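Local coordinates for xyloglucan-specific endo-beta-1,4-glucanase BoGH9A (Bacteroides ovatus, PDB 6DHT), which hydrolyses internal beta-1,4-glucosidic linkages in the xyloglucan backbone to give xyloglucan oligosaccharides, as a family 9 endo-glucanase of the outer membrane, at residues Y26-K31 with A79-G84; G84-K89 with F97-S102; N466-M471 with S562-L567; A33-G38 with T73-S78; D16-N21 with N91-T96. One frame throughout, in Å; residues are numbered along the deposited sequence.

Contacts 1, 2, 4 and 5 belong to the N-terminal Ig-like module, and contact 3 pairs two helices on the catalytic side. Contacts 4 and 5 are neighbours, with centres about 9 Å apart, and meet through the backbones of strands 18-19 and 32-35. Contacts 2 and 5 share strand 93-99, with centres about 13 Å apart. Contacts 2 and 4 lie in different sheets and touch through Leu-88, Phe-97 and Phe-77. Contact 1 lies at the end of the module facing contact 3, their centres about 15 Å apart, joined by a salt bridge and a probable hydrogen bond. All five contacts lie away from the active-site residues and the bound calcium and magnesium ions.

Contact 1: Y26-K31 with A79-G84; sequences YPNQEK and AVTTPG
Pro-27 and Thr-81 bring the two backbones together, with CA atoms 4.6 Å apart, where a type I beta turn from Tyr-26 to Gln-29 meets the loop that leads into strand 84-90. The amino group of Lys-31 links the two. Its chain runs straight from CG to CE and then bends at chi4 (66°), which turns NZ back into the mouth of the turn. There NZ bonds to Pro-27 O at 2.8 Å and to Gln-29 O at 2.8 Å. It meets Gln-29 O in the carbonyl plane but comes to Pro-27 O from above the plane. Across the contact NZ makes a weak bond to Val-80 O, at 2.9 Å.

Pro-27 O is used twice. Besides NZ, it takes a CA-H...O contact from Thr-81 CA at 3.4 Å. The ring of Pro-27 lies by the same loop: its CB is 3.4 Å from Thr-81 O. Further along, the rings of Pro-27 and Pro-83 cross at about a right angle, CG to CG 4.1 Å. Segment 26-31 also reaches the catalytic domain: Glu-30 forms a salt bridge with Arg-469, and Tyr-26 OH a hydrogen bond with Asp-565.

Two firm bonds within its own loop and a weak one to Val-80 O thus hold the ammonium group. These carbonyl dipoles probably contribute to stabilising the buried charge. The weak bond to Val-80 O is the one that crosses to the loop before strand 84-90.

Contact 2: G84-K89 with F97-S102; sequences GKYILK and FLIKDS
Tyr-86 and Phe-97 face each other in the beta hairpin formed by strands 84-90 and 93-99, at one edge of a four-stranded antiparallel sheet of the Ig-like domain. They form a hydrogen-bonded pair: Tyr-86 N gives to Phe-97 O at 2.9 Å and Phe-97 N gives to Tyr-86 O at 3.0 Å. Gly-84 and Ile-99 form a second such pair. Between them Lys-85 and Leu-98 are a non-hydrogen-bonded pair on the other face, where Leu-98 CD2 touches Lys-85 CB.

The side chain of Tyr-86 can be followed outward. Its CB sits over one face of the Phe-97 ring, off centre toward the rim, 3.5 Å from Phe-97 CZ. This is a CH-pi contact. Tyr-86 CG is still near Phe-97 CZ, at 4.2 Å. From there the two rings run nearly parallel, planes at 24°, but they are slid apart and barely overlap. CD2 and CE2 also lean on Ile-99, and Tyr-86 CE2 is 3.7 Å from Ile-99 CD1. At the tip, OH bonds to the backbone O of Thr-82, just before the strand.

Phe-97 CG stands between its own backbone N and carbonyl carbon (chi1 66°). This brings the ring back across the neighbouring strand. Its edge there meets Leu-88: Phe-97 CE2 lies 4.0 Å from Leu-88 CB, near the ring plane.

Contact 3: N466-M471 with S562-L567; sequences NAYRNM and SSLDAL
Ala-467 is the first residue of helix 466-471 to touch the other helix: its CB lies 3.9 Å from Leu-564 CD2. The N-to-C directions of the two segments differ by 127°. Their axes come no closer than 10.8 Å, so side chains bridge the gap.

Tyr-468 comes next and makes the polar link. Its CG lies beside the backbone N (chi1 -74°), and the ring reaches out alongside Leu-564. The two side chains slide past each other in opposite directions. Leu-564 CD2 stands over the centre of one ring face, 3.7 Å from the centroid and almost on the normal, a clear CH-pi contact. At the ring margin, Tyr-468 CE1 is 3.6 Å from Leu-564 CB. The hydroxyl continues to the backbone: Tyr-468 OH gives a hydrogen bond to Leu-564 O at 2.7 Å, with the donor tilted 17° from the carbonyl plane. A single leucine thus holds the tyrosine both by its methyl group and by its carbonyl oxygen.

Arg-469 points away from this contact. Its guanidinium forms salt bridges with Glu-420 and with Glu-30 of the Ig-like module. Met-471 returns to the interface one turn after Ala-467, its CB 3.6 Å from Leu-564 CD1. Leu-564 CD2 thus meets Ala-467, CD1 meets Met-471, and both touch the Tyr-468 ring.

Around the pair lie other helices of the catalytic domain. Met-471 touches helices 439-458 and 105-117, Leu-567 touches helix 439-458, and Ser-562 and Ala-566 touch helix 194-199. Tyr-468 also meets Gln-29, before strand 32-35 of the N-terminal module, so the contact lies at the domain junction.

Contact 4: A33-G38 with T73-S78; sequences AVVDSG and TTLDFS
Ala-33 and Leu-75, and then Val-35 and Thr-73, form two antiparallel hydrogen-bonded pairs. In the first, Ala-33 N gives to Leu-75 O at 3.0 Å and Leu-75 N gives to Ala-33 O at 2.8 Å. In the second, Val-35 N gives to Thr-73 O at 2.9 Å and Thr-73 N gives to Val-35 O at 3.1 Å. Val-34 and Thr-74 are the non-hydrogen-bonded pair between them. Thr-73 O also takes a CA-H...O contact from Val-34 CA, at 3.3 Å.

Apolar contacts lie on the face with Ala-33, Val-35 and Leu-75. Val-35 CG2 and Leu-75 CD1 meet at 3.8 Å, the side chains crossing at a slant. Ala-33 CB lies in the plane of the Phe-77 ring, at its edge beside CE1. Phe-77 holds CG between its backbone N and carbonyl carbon (chi1 45°), which brings the ring back toward Ala-33.

Polar contacts mark the ends. Past the paired strands, one water bonds to both Gly-38 O and Thr-73 OG1. At the other end, Asp-76 OD1 accepts from Ser-78 N in an Asx turn and also from Ser-78 OG, at 2.6 Å.

Phe-77 and Leu-75 go on to touch strands 84-90 and 42-47 of the second sheet. Two antiparallel sheets facing across an apolar core are the hallmark of the Ig-like beta sandwich.

Contact 5: D16-N21 with N91-T96; sequences DAIRLN and NGASVT
Ile-18 CD1 meets Ala-93 CB at 3.7 Å, and the same methyl lies 3.9 Å from Ser-94 N. Ile-18 also reaches toward Val-95, tip to tip, and methyl groups do the touching. Val-95 is modelled in two conformers, so all its methyl contacts are less certain. In the conformer described, Ile-18 CG2 lies 3.8 Å from Val-95 CG2, and Ile-18 CD1 lies 3.9 Å from Val-95 CG1. Leu-20, two residues on from Ile-18, adds its CD1, 4.0 Å from Val-95 CG2 in that conformer. The side-chain contacts are all apolar.

The torsions of Ile-18 explain its double reach. CG1 lies opposite the carbonyl carbon (chi1 -53°) and carries CD1 toward Ala-93, while CG2 points to Val-95.

The next shell fixes the two backbones. Arg-19 points away from the contact, and its NE bonds to Asp-16 O at 2.9 Å, in the guanidinium plane. This bond ties Arg-19 of the strand to Asp-16 of the preceding 3-10 segment. Ala-17 and Arg-19 bond through the backbone to Asp-36 and Val-34. On the other side Val-95 bonds to Leu-88, and Ser-94 N bonds to the side chain of Asn-15.

Strand 18-19 is the edge of one four-stranded sheet and strand 93-99 the edge of the other. Their apolar side chains meet between the sheets, as at the margin of the core in an Ig-like beta sandwich.

Contact 1: Y26-K31 with A79-G84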
# COMPACT_ATOMS: atom_id res chain seq x y z
N TYR A 26 13.70 8.45 -14.80
CA TYR A 26 13.09 9.45 -15.67
C TYR A 26 14.17 10.40 -16.20
O TYR A 26 15.17 10.62 -15.50
CB TYR A 26 12.01 10.28 -14.94
CG TYR A 26 10.79 9.46 -14.55
CD1 TYR A 26 9.73 9.28 -15.43
CD2 TYR A 26 10.74 8.83 -13.32
CE1 TYR A 26 8.62 8.50 -15.08
CE2 TYR A 26 9.64 8.05 -12.96
CZ TYR A 26 8.61 7.88 -13.84
OH TYR A 26 7.56 7.09 -13.46
N PRO A 27 13.95 10.99 -17.39
CA PRO A 27 15.01 11.84 -17.96
C PRO A 27 15.48 12.97 -17.05
O PRO A 27 16.68 13.27 -17.04
CB PRO A 27 14.35 12.40 -19.22
CG PRO A 27 13.43 11.33 -19.66
CD PRO A 27 12.85 10.79 -18.35
N ASN A 28 14.57 13.60 -16.30
CA ASN A 28 14.95 14.70 -15.42
C ASN A 28 15.14 14.32 -13.97
O ASN A 28 15.32 15.19 -13.13
CB ASN A 28 13.94 15.83 -15.52
CG ASN A 28 14.01 16.52 -16.86
OD1 ASN A 28 15.09 16.67 -17.45
ND2 ASN A 28 12.84 16.92 -17.37
N GLN A 29 15.12 13.02 -13.68
CA GLN A 29 15.30 12.53 -12.32
C GLN A 29 16.74 12.65 -11.87
O GLN A 29 17.66 12.63 -12.69
CB GLN A 29 14.87 11.06 -12.25
CG GLN A 29 14.59 10.55 -10.85
CD GLN A 29 14.30 9.05 -10.84
OE1 GLN A 29 13.81 8.50 -11.83
NE2 GLN A 29 14.63 8.39 -9.74
N GLU A 30 16.93 12.76 -10.56
CA GLU A 30 18.22 12.48 -9.97
C GLU A 30 18.55 11.03 -10.30
O GLU A 30 17.68 10.15 -10.27
CB GLU A 30 18.15 12.71 -8.46
CG GLU A 30 19.43 12.51 -7.68
CD GLU A 30 19.22 12.79 -6.20
OE1 GLU A 30 18.84 11.87 -5.46
OE2 GLU A 30 19.39 13.95 -5.78
N LYS A 31 19.81 10.79 -10.66
CA LYS A 31 20.23 9.45 -11.06
C LYS A 31 21.45 9.01 -10.29
O LYS A 31 22.57 9.44 -10.58
CB LYS A 31 20.49 9.39 -12.58
CG LYS A 31 19.32 9.92 -13.37
CD LYS A 31 19.49 9.85 -14.89
CE LYS A 31 18.38 10.58 -15.60
NZ LYS A 31 18.46 12.04 -15.32
N ALA A 79 23.18 14.29 -14.45
CA ALA A 79 23.30 15.17 -15.60
C ALA A 79 23.02 14.47 -16.92
O ALA A 79 22.77 15.10 -17.92
CB ALA A 79 24.68 15.80 -15.63
N VAL A 80 23.02 13.14 -16.92
CA VAL A 80 22.66 12.42 -18.13
C VAL A 80 21.14 12.45 -18.23
O VAL A 80 20.46 11.89 -17.37
CB VAL A 80 23.16 10.97 -18.13
CG1 VAL A 80 22.76 10.29 -19.42
CG2 VAL A 80 24.68 10.90 -17.94
N THR A 81 20.61 13.12 -19.25
CA THR A 81 19.16 13.32 -19.35
C THR A 81 18.55 12.80 -20.65
O THR A 81 17.33 12.80 -20.81
CB THR A 81 18.80 14.80 -19.18
OG1 THR A 81 19.44 15.55 -20.22
CG2 THR A 81 19.24 15.33 -17.83
N THR A 82 19.37 12.35 -21.59
CA THR A 82 18.85 11.85 -22.85
C THR A 82 18.28 10.43 -22.70
O THR A 82 18.98 9.53 -22.23
CB THR A 82 19.94 11.86 -23.95
OG1 THR A 82 20.39 13.21 -24.14
CG2 THR A 82 19.38 11.35 -25.26
N PRO A 83 17.01 10.23 -23.11
CA PRO A 83 16.46 8.86 -23.07
C PRO A 83 17.28 7.87 -23.89
O PRO A 83 17.74 8.18 -24.99
CB PRO A 83 15.07 9.01 -23.67
CG PRO A 83 14.70 10.43 -23.40
CD PRO A 83 15.99 11.21 -23.53
N GLY A 84 17.45 6.67 -23.35
CA GLY A 84 18.24 5.66 -24.02
C GLY A 84 18.67 4.55 -23.09
O GLY A 84 18.28 4.52 -21.91

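Contact 2: G84-K89 with F97-S102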
# COMPACT_ATOMS: atom_id res chain seq x y z
N GLY A 84 17.45 6.67 -23.35
CA GLY A 84 18.24 5.66 -24.02
C GLY A 84 18.67 4.55 -23.09
O GLY A 84 18.28 4.52 -21.91
N LYS A 85 19.48 3.63 -23.61
CA LYS A 85 20.04 2.54 -22.83
C LYS A 85 21.52 2.81 -22.64
O LYS A 85 22.21 3.18 -23.59
CB LYS A 85 19.83 1.20 -23.54
CG LYS A 85 20.37 0.01 -22.77
CD LYS A 85 20.19 -1.30 -23.55
CE LYS A 85 20.82 -2.45 -22.80
NZ LYS A 85 20.59 -3.78 -23.45
N TYR A 86 21.99 2.64 -21.41
CA TYR A 86 23.33 3.06 -21.01
C TYR A 86 24.04 1.94 -20.25
O TYR A 86 23.40 1.02 -19.73
CB TYR A 86 23.27 4.32 -20.13
CG TYR A 86 22.73 5.51 -20.87
CD1 TYR A 86 23.58 6.33 -21.60
CD2 TYR A 86 21.38 5.80 -20.86
CE1 TYR A 86 23.10 7.40 -22.29
CE2 TYR A 86 20.88 6.87 -21.55
CZ TYR A 86 21.76 7.68 -22.26
OH TYR A 86 21.29 8.76 -22.96
N ILE A 87 25.37 2.02 -20.22
CA ILE A 87 26.16 1.11 -19.41
C ILE A 87 26.92 1.88 -18.35
O ILE A 87 27.60 2.86 -18.66
CB ILE A 87 27.20 0.36 -20.26
CG1 ILE A 87 26.54 -0.33 -21.46
CG2 ILE A 87 27.96 -0.66 -19.39
CD1 ILE A 87 27.56 -0.76 -22.52
N LEU A 88 26.79 1.45 -17.10
CA LEU A 88 27.54 2.01 -15.99
C LEU A 88 28.72 1.09 -15.72
O LEU A 88 28.52 -0.06 -15.36
CB LEU A 88 26.67 2.11 -14.74
CG LEU A 88 27.21 2.89 -13.52
CD1 LEU A 88 26.08 3.14 -12.53
CD2 LEU A 88 28.28 2.20 -12.80
N LYS A 89 29.94 1.59 -15.88
CA LYS A 89 31.14 0.81 -15.56
C LYS A 89 31.83 1.40 -14.33
O LYS A 89 32.08 2.61 -14.27
CB LYS A 89 32.12 0.78 -16.74
CG LYS A 89 31.74 -0.18 -17.87
CD LYS A 89 32.99 -0.62 -18.65
CE LYS A 89 32.66 -1.40 -19.91
NZ LYS A 89 31.61 -2.45 -19.70
N PHE A 97 21.34 0.16 -17.79
CA PHE A 97 20.12 0.76 -17.26
C PHE A 97 19.46 1.63 -18.31
O PHE A 97 20.07 1.98 -19.32
CB PHE A 97 20.44 1.57 -16.00
CG PHE A 97 21.29 2.79 -16.26
CD1 PHE A 97 20.71 4.01 -16.55
CD2 PHE A 97 22.68 2.72 -16.21
CE1 PHE A 97 21.48 5.15 -16.78
CE2 PHE A 97 23.45 3.85 -16.45
CZ PHE A 97 22.86 5.05 -16.73
N LEU A 98 18.21 1.99 -18.05
CA LEU A 98 17.43 2.79 -18.98
C LEU A 98 17.11 4.14 -18.38
O LEU A 98 16.84 4.25 -17.18
CB LEU A 98 16.11 2.10 -19.32
CG LEU A 98 16.18 0.74 -20.03
CD1 LEU A 98 14.78 0.19 -20.23
CD2 LEU A 98 16.88 0.85 -21.36
N ILE A 99 17.13 5.15 -19.24
CA ILE A 99 16.54 6.44 -18.94
C ILE A 99 15.37 6.57 -19.90
O ILE A 99 15.55 6.46 -21.11
CB ILE A 99 17.54 7.60 -19.17
CG1 ILE A 99 18.73 7.48 -18.21
CG2 ILE A 99 16.82 8.93 -18.96
CD1 ILE A 99 19.83 8.56 -18.43
N LYS A 100 14.16 6.75 -19.39
CA LYS A 100 13.00 6.77 -20.28
C LYS A 100 11.81 7.41 -19.58
O LYS A 100 11.74 7.42 -18.35
CB LYS A 100 12.62 5.36 -20.71
CG LYS A 100 12.18 4.48 -19.57
CD LYS A 100 12.09 3.02 -19.96
CE LYS A 100 10.87 2.70 -20.80
NZ LYS A 100 10.89 1.26 -21.21
N ASP A 101 10.91 7.96 -20.37
CA ASP A 101 9.61 8.36 -19.86
C ASP A 101 8.84 7.16 -19.30
O ASP A 101 9.03 6.02 -19.73
CB ASP A 101 8.79 9.00 -20.98
CG ASP A 101 9.33 10.33 -21.41
OD1 ASP A 101 9.99 11.01 -20.60
OD2 ASP A 101 9.04 10.72 -22.56
N SER A 102 7.99 7.46 -18.33
CA SER A 102 7.03 6.50 -17.78
C SER A 102 7.70 5.26 -17.22
O SER A 102 7.17 4.16 -17.31
CB SER A 102 6.03 6.10 -18.84
OG SER A 102 5.25 7.23 -19.23

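Contact 3: N466-M471 with S562-L567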
# COMPACT_ATOMS: atom_id res chain seq x y z
N ASN A 466 13.06 13.56 -2.62
CA ASN A 466 13.23 12.57 -1.58
C ASN A 466 12.26 11.38 -1.68
O ASN A 466 12.58 10.26 -1.30
CB ASN A 466 13.25 13.23 -0.20
CG ASN A 466 14.61 13.82 0.13
OD1 ASN A 466 15.49 13.08 0.55
ND2 ASN A 466 14.77 15.11 -0.06
N ALA A 467 11.06 11.63 -2.22
CA ALA A 467 10.11 10.56 -2.44
C ALA A 467 10.64 9.60 -3.50
O ALA A 467 10.56 8.38 -3.34
CB ALA A 467 8.76 11.11 -2.84
N TYR A 468 11.22 10.13 -4.57
CA TYR A 468 11.85 9.26 -5.59
C TYR A 468 13.02 8.48 -5.01
O TYR A 468 13.23 7.33 -5.38
CB TYR A 468 12.29 10.04 -6.83
CG TYR A 468 11.19 10.50 -7.76
CD1 TYR A 468 10.61 9.62 -8.69
CD2 TYR A 468 10.79 11.82 -7.79
CE1 TYR A 468 9.62 10.05 -9.58
CE2 TYR A 468 9.77 12.24 -8.66
CZ TYR A 468 9.22 11.36 -9.56
OH TYR A 468 8.23 11.82 -10.41
N ARG A 469 13.76 9.07 -4.08
CA ARG A 469 14.89 8.35 -3.47
C ARG A 469 14.41 7.11 -2.73
O ARG A 469 15.04 6.04 -2.80
CB ARG A 469 15.68 9.25 -2.51
CG ARG A 469 16.44 10.36 -3.21
CD ARG A 469 17.07 11.34 -2.22
NE ARG A 469 17.80 12.40 -2.91
CZ ARG A 469 18.16 13.55 -2.33
NH1 ARG A 469 17.85 13.80 -1.06
NH2 ARG A 469 18.82 14.45 -3.02
N ASN A 470 13.30 7.22 -2.00
CA ASN A 470 12.77 6.07 -1.28
C ASN A 470 12.26 5.01 -2.24
O ASN A 470 12.39 3.81 -1.97
CB ASN A 470 11.63 6.49 -0.33
CG ASN A 470 12.14 6.93 1.02
OD1 ASN A 470 13.32 7.17 1.20
ND2 ASN A 470 11.23 7.09 1.98
N MET A 471 11.67 5.43 -3.36
CA MET A 471 11.31 4.46 -4.40
C MET A 471 12.55 3.73 -4.96
O MET A 471 12.52 2.51 -5.15
CB MET A 471 10.46 5.10 -5.52
CG MET A 471 10.03 4.11 -6.58
SD MET A 471 9.00 2.73 -5.92
CE MET A 471 7.49 3.63 -5.85
N SER A 562 2.17 5.25 -8.39
CA SER A 562 1.25 5.95 -9.28
C SER A 562 1.50 7.43 -9.20
O SER A 562 1.54 8.10 -10.24
CB SER A 562 -0.18 5.69 -8.89
OG SER A 562 -0.47 4.29 -8.92
N SER A 563 1.63 7.97 -8.00
CA SER A 563 1.85 9.41 -7.86
C SER A 563 3.20 9.86 -8.42
O SER A 563 3.27 10.90 -9.07
CB SER A 563 1.66 9.87 -6.41
OG SER A 563 2.60 9.31 -5.53
N LEU A 564 4.26 9.09 -8.20
CA LEU A 564 5.56 9.44 -8.76
C LEU A 564 5.55 9.38 -10.28
O LEU A 564 6.17 10.23 -10.96
CB LEU A 564 6.67 8.54 -8.21
CG LEU A 564 7.02 8.71 -6.74
CD1 LEU A 564 8.13 7.77 -6.35
CD2 LEU A 564 7.36 10.16 -6.36
N ASP A 565 4.87 8.40 -10.86
CA ASP A 565 4.73 8.33 -12.31
C ASP A 565 3.87 9.50 -12.85
O ASP A 565 4.26 10.18 -13.81
CB ASP A 565 4.15 6.99 -12.75
CG ASP A 565 4.24 6.77 -14.23
OD1 ASP A 565 5.34 6.98 -14.81
OD2 ASP A 565 3.25 6.35 -14.83
N ALA A 566 2.73 9.77 -12.22
CA ALA A 566 1.87 10.87 -12.65
C ALA A 566 2.62 12.19 -12.60
O ALA A 566 2.45 13.02 -13.51
CB ALA A 566 0.67 10.94 -11.80
N LEU A 567 3.40 12.42 -11.56
CA LEU A 567 4.09 13.70 -11.38
C LEU A 567 5.31 13.91 -12.29
O LEU A 567 5.79 15.03 -12.44
CB LEU A 567 4.48 13.91 -9.91
CG LEU A 567 3.29 14.21 -8.97
CD1 LEU A 567 3.74 14.10 -7.55
CD2 LEU A 567 2.71 15.62 -9.24

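Contact 4: A33-G38 with T73-S78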
# COMPACT_ATOMS: atom_id res chain seq x y z
N ALA A 33 23.49 5.69 -8.27
CA ALA A 33 23.72 4.30 -7.94
C ALA A 33 24.69 4.28 -6.77
O ALA A 33 25.38 5.26 -6.54
CB ALA A 33 24.32 3.57 -9.14
N VAL A 34 24.68 3.20 -6.01
CA VAL A 34 25.56 3.07 -4.85
C VAL A 34 26.28 1.74 -4.93
O VAL A 34 25.66 0.68 -5.06
CB VAL A 34 24.78 3.14 -3.54
CG1 VAL A 34 25.69 2.84 -2.36
CG2 VAL A 34 24.16 4.52 -3.39
N VAL A 35 27.61 1.78 -4.84
CA VAL A 35 28.38 0.56 -4.75
C VAL A 35 28.35 0.11 -3.30
O VAL A 35 28.69 0.88 -2.40
CB VAL A 35 29.81 0.78 -5.22
CG1 VAL A 35 30.55 -0.53 -5.21
CG2 VAL A 35 29.86 1.37 -6.61
N ASP A 36 27.92 -1.13 -3.05
CA ASP A 36 27.63 -1.60 -1.71
C ASP A 36 28.87 -1.80 -0.84
O ASP A 36 28.77 -1.78 0.39
CB ASP A 36 26.85 -2.92 -1.77
CG ASP A 36 26.39 -3.41 -0.41
OD1 ASP A 36 25.74 -2.64 0.33
OD2 ASP A 36 26.65 -4.58 -0.07
N SER A 37 30.02 -2.01 -1.48
CA SER A 37 31.28 -2.23 -0.75
C SER A 37 32.41 -2.27 -1.74
O SER A 37 32.21 -2.59 -2.90
CB SER A 37 31.25 -3.53 0.06
OG SER A 37 31.12 -4.66 -0.77
N GLY A 38 33.60 -1.92 -1.26
CA GLY A 38 34.80 -1.95 -2.07
C GLY A 38 35.36 -0.56 -2.32
O GLY A 38 34.68 0.45 -2.14
N THR A 73 29.69 3.72 -1.83
CA THR A 73 30.14 4.82 -2.66
C THR A 73 29.02 5.30 -3.57
O THR A 73 28.43 4.52 -4.31
CB THR A 73 31.36 4.40 -3.52
OG1 THR A 73 32.36 3.83 -2.67
CG2 THR A 73 31.94 5.58 -4.30
N THR A 74 28.75 6.60 -3.53
CA THR A 74 27.70 7.20 -4.33
C THR A 74 28.20 7.59 -5.71
O THR A 74 29.23 8.25 -5.85
CB THR A 74 27.14 8.40 -3.58
OG1 THR A 74 26.50 7.93 -2.39
CG2 THR A 74 26.15 9.20 -4.44
N LEU A 75 27.45 7.16 -6.72
CA LEU A 75 27.72 7.48 -8.11
C LEU A 75 26.58 8.33 -8.65
O LEU A 75 25.48 7.81 -8.84
CB LEU A 75 27.81 6.19 -8.91
CG LEU A 75 28.60 5.05 -8.26
CD1 LEU A 75 28.62 3.85 -9.19
CD2 LEU A 75 30.06 5.47 -7.91
N ASP A 76 26.83 9.61 -8.89
CA ASP A 76 25.79 10.56 -9.31
C ASP A 76 25.98 10.96 -10.77
O ASP A 76 26.90 11.73 -11.10
CB ASP A 76 25.83 11.80 -8.41
CG ASP A 76 24.65 12.75 -8.65
OD1 ASP A 76 23.97 12.66 -9.70
OD2 ASP A 76 24.44 13.63 -7.79
N PHE A 77 25.11 10.45 -11.64
CA PHE A 77 25.12 10.75 -13.07
C PHE A 77 23.80 11.43 -13.50
O PHE A 77 23.32 11.28 -14.63
CB PHE A 77 25.38 9.48 -13.88
CG PHE A 77 24.59 8.29 -13.43
CD1 PHE A 77 25.00 7.54 -12.35
CD2 PHE A 77 23.44 7.90 -14.11
CE1 PHE A 77 24.25 6.43 -11.92
CE2 PHE A 77 22.70 6.79 -13.69
CZ PHE A 77 23.11 6.05 -12.59
N SER A 78 23.25 12.21 -12.57
CA SER A 78 21.99 12.94 -12.80
C SER A 78 22.00 13.80 -14.06
O SER A 78 20.97 14.01 -14.69
CB SER A 78 21.68 13.82 -11.58
OG SER A 78 21.51 13.07 -10.40
O HOH W 1 31.96 1.24 -2.42

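Contact 5: D16-N21 with N91-T96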
# COMPACT_ATOMS: atom_id res chain seq x y z
N ASP A 16 27.12 -7.40 -9.07
CA ASP A 16 26.22 -7.48 -7.92
C ASP A 16 26.31 -6.32 -6.94
O ASP A 16 25.36 -6.03 -6.21
CB ASP A 16 26.59 -8.75 -7.13
CG ASP A 16 25.39 -9.62 -6.82
OD1 ASP A 16 25.55 -10.86 -6.86
OD2 ASP A 16 24.30 -9.07 -6.54
N ALA A 17 27.47 -5.69 -6.88
CA ALA A 17 27.74 -4.68 -5.87
C ALA A 17 27.15 -3.34 -6.27
O ALA A 17 27.07 -2.43 -5.45
CB ALA A 17 29.26 -4.54 -5.66
N ILE A 18 26.81 -3.20 -7.54
CA ILE A 18 26.26 -1.93 -8.03
C ILE A 18 24.75 -1.89 -7.74
O ILE A 18 23.97 -2.61 -8.34
CB ILE A 18 26.52 -1.70 -9.54
CG1 ILE A 18 28.03 -1.86 -9.83
CG2 ILE A 18 26.01 -0.31 -9.96
CD1 ILE A 18 28.35 -1.93 -11.28
N ARG A 19 24.36 -1.04 -6.79
CA ARG A 19 22.98 -1.00 -6.30
C ARG A 19 22.28 0.19 -6.94
O ARG A 19 22.72 1.33 -6.85
CB ARG A 19 22.98 -0.93 -4.78
CG ARG A 19 23.76 -2.06 -4.10
CD ARG A 19 23.09 -3.42 -4.30
NE ARG A 19 24.02 -4.53 -4.07
CZ ARG A 19 24.27 -5.06 -2.89
NH1 ARG A 19 23.71 -4.60 -1.79
NH2 ARG A 19 25.14 -6.06 -2.81
N LEU A 20 21.19 -0.09 -7.65
CA LEU A 20 20.49 0.99 -8.35
C LEU A 20 19.01 0.66 -8.48
O LEU A 20 18.58 -0.44 -8.22
CB LEU A 20 21.12 1.24 -9.72
CG LEU A 20 20.77 0.28 -10.87
CD1 LEU A 20 21.42 0.74 -12.14
CD2 LEU A 20 21.21 -1.17 -10.58
N ASN A 21 18.25 1.65 -8.94
CA ASN A 21 16.87 1.42 -9.34
C ASN A 21 16.86 0.54 -10.58
O ASN A 21 17.28 0.95 -11.66
CB ASN A 21 16.23 2.78 -9.62
CG ASN A 21 14.77 2.66 -10.01
OD1 ASN A 21 14.37 1.74 -10.71
ND2 ASN A 21 13.97 3.64 -9.58
N ASN A 91 35.11 0.16 -11.89
CA ASN A 91 36.17 -0.81 -11.63
C ASN A 91 36.02 -1.99 -12.58
O ASN A 91 36.00 -1.80 -13.80
CB ASN A 91 36.13 -1.25 -10.16
CG ASN A 91 36.51 -0.12 -9.20
OD1 ASN A 91 36.46 1.07 -9.56
ND2 ASN A 91 36.91 -0.48 -7.98
N GLY A 92 35.88 -3.20 -12.05
CA GLY A 92 35.69 -4.34 -12.92
C GLY A 92 34.26 -4.52 -13.39
O GLY A 92 34.01 -5.20 -14.39
N ALA A 93 33.32 -3.89 -12.69
CA ALA A 93 31.91 -4.25 -12.79
C ALA A 93 31.13 -3.38 -13.77
O ALA A 93 31.55 -2.27 -14.09
CB ALA A 93 31.28 -4.16 -11.43
N SER A 94 30.00 -3.88 -14.24
CA SER A 94 29.09 -3.06 -15.01
C SER A 94 27.64 -3.50 -14.89
O SER A 94 27.34 -4.62 -14.50
CB SER A 94 29.51 -3.04 -16.49
OG SER A 94 29.24 -4.29 -17.10
N VAL A 95 26.74 -2.57 -15.20
CA VAL A 95 25.31 -2.84 -15.26
C VAL A 95 24.74 -1.95 -16.34
O VAL A 95 25.24 -0.85 -16.56
CB VAL A 95 24.58 -2.56 -13.91
CG1 VAL A 95 25.09 -3.48 -12.83
CG2 VAL A 95 24.72 -1.11 -13.49
N THR A 96 23.70 -2.42 -17.04
CA THR A 96 23.01 -1.58 -18.01
C THR A 96 21.75 -1.03 -17.36
O THR A 96 21.17 -1.67 -16.49
CB THR A 96 22.60 -2.35 -19.28
OG1 THR A 96 21.63 -3.34 -18.95
CG2 THR A 96 23.80 -3.02 -19.92